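Local coordinates for protein glycosyl hydrolase 25 (Streptococcus pneumoniae, PDB 4FF5) that takes part in host-cell invasion as a virulence factor and, as a family 25 glycosyl hydrolase, probably cleaves the glycan chains of bacterial peptidoglycan, at residues Leu224-Ile228 against Pro251-Lys255; Val116-Val120 against Leu262-Pro266. One frame throughout, in Å; residues are numbered along the deposited sequence. Where two conformers were deposited one is given.

Contact 1: residues Leu224-Ile228 against Pro251-Lys255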
loop_
_atom_site.group_PDB
_atom_site.type_symbol
_atom_site.label_atom_id
_atom_site.label_comp_id
_atom_site.label_asym_id
_atom_site.label_seq_id
_atom_site.Cartn_x
_atom_site.Cartn_y
_atom_site.Cartn_z
ATOM N N LEU A 224 10.178 16.583 0.780
ATOM C CA LEU A 224 8.715 16.460 0.677
ATOM C C LEU A 224 8.212 15.799 1.969
ATOM O O LEU A 224 8.873 14.881 2.438
ATOM C CB LEU A 224 8.329 15.616 -0.551
ATOM C CG LEU A 224 6.840 15.333 -0.788
ATOM C CD1 LEU A 224 6.111 16.604 -1.191
ATOM C CD2 LEU A 224 6.644 14.249 -1.840
ATOM N N ASP A 225 7.070 16.244 2.521
ATOM C CA ASP A 225 6.546 15.689 3.797
ATOM C C ASP A 225 5.743 14.377 3.694
ATOM O O ASP A 225 4.497 14.348 3.794
ATOM C CB ASP A 225 5.722 16.731 4.557
ATOM C CG ASP A 225 4.340 16.910 3.981
ATOM O OD1 ASP A 225 4.228 17.080 2.750
ATOM O OD2 ASP A 225 3.359 16.874 4.762
ATOM N N TYR A 226 6.442 13.271 3.569
ATOM C CA TYR A 226 5.787 11.967 3.439
ATOM C C TYR A 226 5.327 11.410 4.814
ATOM O O TYR A 226 5.898 11.742 5.863
ATOM C CB TYR A 226 6.749 11.020 2.719
ATOM C CG TYR A 226 8.056 10.848 3.469
ATOM C CD1 TYR A 226 8.214 9.823 4.406
ATOM C CD2 TYR A 226 9.128 11.726 3.255
ATOM C CE1 TYR A 226 9.394 9.685 5.118
ATOM C CE2 TYR A 226 10.306 11.609 3.978
ATOM C CZ TYR A 226 10.437 10.583 4.901
ATOM O OH TYR A 226 11.616 10.433 5.586
ATOM N N ASP A 227 4.309 10.547 4.791
ATOM C CA ASP A 227 3.742 9.981 6.010
ATOM C C ASP A 227 4.341 8.630 6.372
ATOM O O ASP A 227 4.365 8.230 7.539
ATOM C CB ASP A 227 2.235 9.787 5.829
ATOM C CG ASP A 227 1.462 11.076 5.910
ATOM O OD1 ASP A 227 1.973 12.061 6.472
ATOM O OD2 ASP A 227 0.311 11.097 5.425
ATOM N N ILE A 228 4.804 7.898 5.368
ATOM C CA ILE A 228 5.167 6.497 5.603
ATOM C C ILE A 228 6.311 6.104 4.649
ATOM O O ILE A 228 6.382 6.574 3.514
ATOM C CB ILE A 228 3.902 5.582 5.524
ATOM C CG1 ILE A 228 4.242 4.099 5.775
ATOM C CG2 ILE A 228 3.099 5.840 4.247
ATOM C CD1 ILE A 228 3.046 3.238 6.162
ATOM N N PRO A 251 9.441 9.257 11.196
ATOM C CA PRO A 251 9.727 9.932 12.467
ATOM C C PRO A 251 9.589 11.454 12.396
ATOM O O PRO A 251 9.656 12.121 13.431
ATOM C CB PRO A 251 11.187 9.540 12.752
ATOM C CG PRO A 251 11.338 8.222 12.066
ATOM C CD PRO A 251 10.585 8.427 10.773
ATOM N N LEU A 252 9.359 11.993 11.203
ATOM C CA LEU A 252 9.137 13.434 11.057
ATOM C C LEU A 252 7.694 13.842 11.333
ATOM O O LEU A 252 7.369 15.031 11.327
ATOM C CB LEU A 252 9.558 13.905 9.666
ATOM C CG LEU A 252 11.056 13.748 9.396
ATOM C CD1 LEU A 252 11.323 13.659 7.903
ATOM C CD2 LEU A 252 11.846 14.896 10.031
ATOM N N LYS A 253 6.831 12.856 11.558
ATOM C CA LYS A 253 5.410 13.106 11.812
ATOM C C LYS A 253 5.103 12.717 13.255
ATOM O O LYS A 253 5.896 12.014 13.880
ATOM C CB LYS A 253 4.541 12.278 10.837
ATOM C CG LYS A 253 4.663 12.681 9.366
ATOM C CD LYS A 253 3.920 13.981 9.109
ATOM C CE LYS A 253 4.110 14.464 7.689
ATOM N NZ LYS A 253 3.135 15.552 7.413
ATOM N N ASN A 254 3.975 13.172 13.797
ATOM C CA ASN A 254 3.484 12.605 15.057
ATOM C C ASN A 254 2.986 11.186 14.776
ATOM O O ASN A 254 2.063 10.999 13.983
ATOM C CB ASN A 254 2.353 13.435 15.651
ATOM C CG ASN A 254 1.738 12.784 16.882
ATOM O OD1 ASN A 254 0.894 11.895 16.784
ATOM N ND2 ASN A 254 2.160 13.233 18.059
ATOM N N LYS A 255 3.573 10.198 15.434
ATOM C CA LYS A 255 3.321 8.811 15.066
ATOM C C LYS A 255 1.861 8.371 15.247
ATOM O O LYS A 255 1.244 7.808 14.316
ATOM C CB LYS A 255 4.271 7.859 15.790
ATOM C CG LYS A 255 4.154 6.443 15.265
ATOM C CD LYS A 255 5.271 5.566 15.774
ATOM C CE LYS A 255 5.279 4.266 14.992
ATOM N NZ LYS A 255 6.161 3.260 15.621
HETATM O O HOH W 1 0.332 14.037 7.757
#
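The ammonium NZ of Lys253 is hydrogen-bonded to one carboxylate and a water, with a second carboxylate at longer range. This salt-bridge network joins two loops of the TIM barrel: the one leading into strand 228-232 and the one between the last, antiparallel strand and helix 255-263. Asp225 has two conformers, and in one of them OD2 accepts a hydrogen bond of 3.0 Å from Lys253 NZ, so this bond may be only part-time; there the lysine arrives on the anti side of that oxygen, 19° out of the carboxylate plane. The other acid, Asp227, makes a long salt bridge, its OD1 lying 3.8 Å from Lys253 NZ, and a water bridges the two by donating to OD1 and accepting from NZ.

A bend at chi2 (-75°) starts the lysine along the 224-228 backbone, and the rest of the chain runs out extended. Lys253 CE passes 3.4 Å from Asp227 OD1 and 3.7 Å from Tyr226 O. OD2 of Asp227 is bonded to Ser203 OG and forms a salt bridge with Lys261 NZ, so both oxygens of the acid are engaged and it links the loops to the terminal helix. Asp225 sits at the centre of an inverse gamma turn, closed by a weak bond from Tyr226 N to Leu224 O. Beyond the charges the contact thins to a single apolar touch, where Leu252 CD1 meets the Tyr226 ring obliquely, 4.0 Å from OH.

Contact 2: residues Val116-Val120 against Leu262-Pro266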
loop_
_atom_site.group_PDB
_atom_site.type_symbol
_atom_site.label_atom_id
_atom_site.label_comp_id
_atom_site.label_asym_id
_atom_site.label_seq_id
_atom_site.Cartn_x
_atom_site.Cartn_y
_atom_site.Cartn_z
ATOM N N VAL A 116 -6.764 -6.090 12.792
ATOM C CA VAL A 116 -5.691 -5.311 12.149
ATOM C C VAL A 116 -6.330 -4.376 11.135
ATOM O O VAL A 116 -7.181 -4.806 10.336
ATOM C CB VAL A 116 -4.663 -6.204 11.400
ATOM C CG1 VAL A 116 -3.541 -5.366 10.775
ATOM C CG2 VAL A 116 -4.096 -7.278 12.307
ATOM N N PRO A 117 -5.932 -3.093 11.144
ATOM C CA PRO A 117 -6.467 -2.249 10.094
ATOM C C PRO A 117 -5.708 -2.487 8.778
ATOM O O PRO A 117 -4.488 -2.703 8.776
ATOM C CB PRO A 117 -6.270 -0.842 10.648
ATOM C CG PRO A 117 -5.073 -0.954 11.526
ATOM C CD PRO A 117 -5.102 -2.335 12.102
ATOM N N VAL A 118 -6.449 -2.450 7.675
ATOM C CA VAL A 118 -5.929 -2.864 6.389
ATOM C C VAL A 118 -6.290 -1.807 5.360
ATOM O O VAL A 118 -7.452 -1.399 5.247
ATOM C CB VAL A 118 -6.550 -4.219 5.950
ATOM C CG1 VAL A 118 -6.023 -4.643 4.582
ATOM C CG2 VAL A 118 -6.266 -5.297 6.987
ATOM N N ALA A 119 -5.280 -1.368 4.621
ATOM C CA ALA A 119 -5.451 -0.487 3.487
ATOM C C ALA A 119 -5.142 -1.307 2.245
ATOM O O ALA A 119 -4.735 -2.467 2.357
ATOM C CB ALA A 119 -4.491 0.691 3.614
ATOM N N VAL A 120 -5.314 -0.715 1.062
ATOM C CA VAL A 120 -5.094 -1.455 -0.165
ATOM C C VAL A 120 -4.216 -0.662 -1.132
ATOM O O VAL A 120 -4.120 0.555 -1.015
ATOM C CB VAL A 120 -6.431 -1.855 -0.864
ATOM C CG1 VAL A 120 -7.160 -2.957 -0.069
ATOM C CG2 VAL A 120 -7.314 -0.635 -1.155
ATOM N N LEU A 262 -3.848 7.104 8.554
ATOM C CA LEU A 262 -3.627 6.094 7.505
ATOM C C LEU A 262 -4.410 4.812 7.716
ATOM O O LEU A 262 -4.717 4.104 6.746
ATOM C CB LEU A 262 -2.135 5.764 7.368
ATOM C CG LEU A 262 -1.210 6.950 7.002
ATOM C CD1 LEU A 262 0.199 6.463 6.691
ATOM C CD2 LEU A 262 -1.740 7.746 5.825
ATOM N N PHE A 263 -4.705 4.509 8.976
ATOM C CA PHE A 263 -5.287 3.215 9.319
ATOM C C PHE A 263 -6.611 3.232 10.063
ATOM O O PHE A 263 -7.335 2.244 10.051
ATOM C CB PHE A 263 -4.257 2.381 10.049
ATOM C CG PHE A 263 -3.201 1.866 9.128
ATOM C CD1 PHE A 263 -3.474 0.804 8.264
ATOM C CD2 PHE A 263 -1.964 2.482 9.064
ATOM C CE1 PHE A 263 -2.513 0.344 7.382
ATOM C CE2 PHE A 263 -0.997 2.031 8.174
ATOM C CZ PHE A 263 -1.271 0.956 7.335
ATOM N N LEU A 264 -6.935 4.345 10.697
ATOM C CA LEU A 264 -8.094 4.369 11.587
ATOM C C LEU A 264 -9.179 5.360 11.156
ATOM O O LEU A 264 -10.043 5.724 11.954
ATOM C CB LEU A 264 -7.634 4.585 13.035
ATOM C CG LEU A 264 -6.690 3.562 13.701
ATOM C CD1 LEU A 264 -6.351 3.974 15.133
ATOM C CD2 LEU A 264 -7.211 2.132 13.671
ATOM N N LYS A 265 -9.151 5.782 9.888
ATOM C CA LYS A 265 -10.176 6.701 9.356
ATOM C C LYS A 265 -10.734 6.310 7.969
ATOM O O LYS A 265 -10.602 7.083 7.018
ATOM C CB LYS A 265 -9.658 8.149 9.296
ATOM C CG LYS A 265 -9.002 8.681 10.563
ATOM C CD LYS A 265 -9.213 10.173 10.803
ATOM C CE LYS A 265 -9.716 10.963 9.602
ATOM N NZ LYS A 265 -9.968 12.385 9.955
ATOM N N PRO A 266 -11.361 5.122 7.840
ATOM C CA PRO A 266 -11.945 4.793 6.533
ATOM C C PRO A 266 -13.257 5.550 6.301
ATOM O O PRO A 266 -13.355 6.340 5.357
ATOM C CB PRO A 266 -12.218 3.299 6.639
ATOM C CG PRO A 266 -12.466 3.071 8.093
ATOM C CD PRO A 266 -11.631 4.072 8.843
#
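The ring of Phe263 lies beside the peptide that joins Pro117 to Val118, with Val118 N at its edge, close to the ring plane and 4.4 Å from CD1. Pro117 O stands off one side of the ring plane, 3.7 Å from Phe263 CD1, and Ala119 N off the other, both obliquely; the ring of Phe259, one helical turn earlier, stacks with Phe263. The side chains of Pro117 and Phe263 cross at about a right angle. The proline touches the base of the phenylalanine, with Pro117 CG 3.7 Å from Phe263 CB, while its CB rests 3.3 Å from the carbonyl oxygen Phe263 O. With CG of Phe263 beside its own backbone N (chi1 -74°), the aromatic ring reaches past the proline to Ala119, whose CB is 4.3 Å from CE1.

Here the end of the C-terminal helix 255-263 meets the start of strand 118-123, at the end of the TIM barrel where its parallel strands begin. Ala119 turns toward the helix, whereas Val118 points away and packs on helix 104-112 outside the barrel. Phe263 also reaches Ile79 and Ser149, which belong to the neighbouring strand 77-84 and to the loop before strand 151-155. No hydrogen bond joins the two segments; Leu262 O, at the helix end, is instead bonded to Ser149 OG. Where the chain leaves the helix, Leu264 adds a flanking touch, its CD2 lying 4.3 Å from Pro117 CG.

In the fold
The centres of the two contacts are about 17 Å apart, and helix 255-263 joins them: contact 1 ends at its first residue and contact 2 takes in its last two. Along the chain, segment 116-120 comes first, both segments of contact 1 follow, and 262-266 finishes the protein. The contacts meet directly where Leu262 CD1 packs 3.8 Å from Ile228 CG2. Both lie at the end of the barrel where the parallel strands start, so the terminal helix spans it from strand 228-232 to strand 118-123. In TIM-barrel hydrolases the active site lies at the opposite end, so both contacts are probably packing remote from the substrate cleft.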